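Local coordinates for protein eukaryotic translation initiation factor 4 gamma 2 (Homo sapiens, PDB 4IUL) that probably acts in translation initiation, its MIF4G domain serving as a helical-repeat scaffold that interacts with the factor eIF4A, at residues V48-E51 and I55-G58. Residues are numbered along the deposited sequence; the frame is centred on the assembly and turned at random.
Sequences VGVE and ILKG. With SO4 (sulfate ion), chain D.
Ile55 makes the largest single contribution to the contact, its two branches meeting different parts of the 48-51 segment. With chi1 at -72°, its CG2 methyl is set anti to the backbone N, and Ile55 CG2 lies 3.8 Å from Gly49 C. The other branch runs extended (chi2 173°) and carries CD1 across the Glu51 side chain at a slant, Ile55 CD1 coming within 3.3 Å of Glu51 CB. The methyl offers the carboxylate no hydrogen bond; Glu51 OE1 is held by a salt bridge to Arg18 of helix 13-31, and Ile22 of that helix also touches Ile55. At Leu56 a single methyl does the work, Leu56 CD2 standing 3.5 Å from Gly49 O and 3.9 Å from Val50 CA, while Phe108 of helix 107-127 packs against the same side chain. Lys57 takes no part in this packing: its NZ is hydrogen-bonded to O4 of a sulfate at 3.0 Å, an ion probably from the crystallisation liquor and also bound by Lys53 and Arg110. Gly49 is the first residue to leave helical geometry after helix 38-48. Van der Waals packing of the Ile55 and Leu56 methyls, largely on backbone atoms, joins this exit to the first turn of helix 53-69, a short loop linking consecutive helices, as in the helical hairpins of HEAT repeats.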
# COMPACT_ATOMS: atom_id res chain seq x y z
N VAL A 48 -16.24 9.91 -15.60
CA VAL A 48 -17.29 10.13 -14.60
C VAL A 48 -16.85 10.26 -13.13
O VAL A 48 -17.63 10.70 -12.28
CB VAL A 48 -18.35 9.02 -14.68
CG1 VAL A 48 -17.75 7.69 -14.22
CG2 VAL A 48 -19.56 9.39 -13.85
N GLY A 49 -15.61 9.90 -12.82
CA GLY A 49 -15.16 9.97 -11.44
C GLY A 49 -14.32 11.13 -10.97
O GLY A 49 -13.60 10.99 -9.98
N VAL A 50 -14.39 12.28 -11.63
CA VAL A 50 -13.59 13.43 -11.19
C VAL A 50 -14.43 14.70 -11.11
O VAL A 50 -13.90 15.80 -10.91
CB VAL A 50 -12.40 13.69 -12.15
CG1 VAL A 50 -11.51 12.47 -12.20
CG2 VAL A 50 -12.91 14.03 -13.54
N GLU A 51 -15.73 14.55 -11.25
CA GLU A 51 -16.68 15.66 -11.22
C GLU A 51 -16.53 16.65 -10.06
O GLU A 51 -16.60 17.85 -10.27
CB GLU A 51 -18.09 15.09 -11.22
CG GLU A 51 -19.19 16.12 -11.34
CD GLU A 51 -20.56 15.53 -11.10
OE1 GLU A 51 -20.90 14.51 -11.74
OE2 GLU A 51 -21.30 16.08 -10.26
N ILE A 55 -17.52 13.22 -5.19
CA ILE A 55 -17.35 12.05 -6.04
C ILE A 55 -15.94 11.48 -5.88
O ILE A 55 -15.77 10.26 -5.89
CB ILE A 55 -17.64 12.41 -7.52
CG1 ILE A 55 -19.14 12.62 -7.70
CG2 ILE A 55 -17.15 11.32 -8.44
CD1 ILE A 55 -19.54 13.12 -9.06
N LEU A 56 -14.94 12.35 -5.70
CA LEU A 56 -13.57 11.88 -5.51
C LEU A 56 -13.45 11.02 -4.24
O LEU A 56 -12.80 9.97 -4.24
CB LEU A 56 -12.59 13.06 -5.42
CG LEU A 56 -12.30 13.88 -6.68
CD1 LEU A 56 -11.29 14.98 -6.36
CD2 LEU A 56 -11.77 12.97 -7.78
N LYS A 57 -14.11 11.46 -3.16
CA LYS A 57 -14.06 10.72 -1.89
C LYS A 57 -14.57 9.29 -2.02
O LYS A 57 -13.99 8.37 -1.44
CB LYS A 57 -14.88 11.43 -0.80
CG LYS A 57 -14.26 12.71 -0.25
CD LYS A 57 -15.15 13.31 0.84
CE LYS A 57 -14.55 14.58 1.40
NZ LYS A 57 -15.46 15.22 2.36
N GLY A 58 -15.65 9.11 -2.77
CA GLY A 58 -16.21 7.78 -2.96
C GLY A 58 -15.31 6.92 -3.84
O GLY A 58 -15.02 5.77 -3.51
S SO4 D . -12.59 17.63 3.42
O1 SO4 D . -12.43 18.09 4.81
O2 SO4 D . -11.79 18.48 2.52
O3 SO4 D . -12.13 16.23 3.32
O4 SO4 D . -14.01 17.71 3.03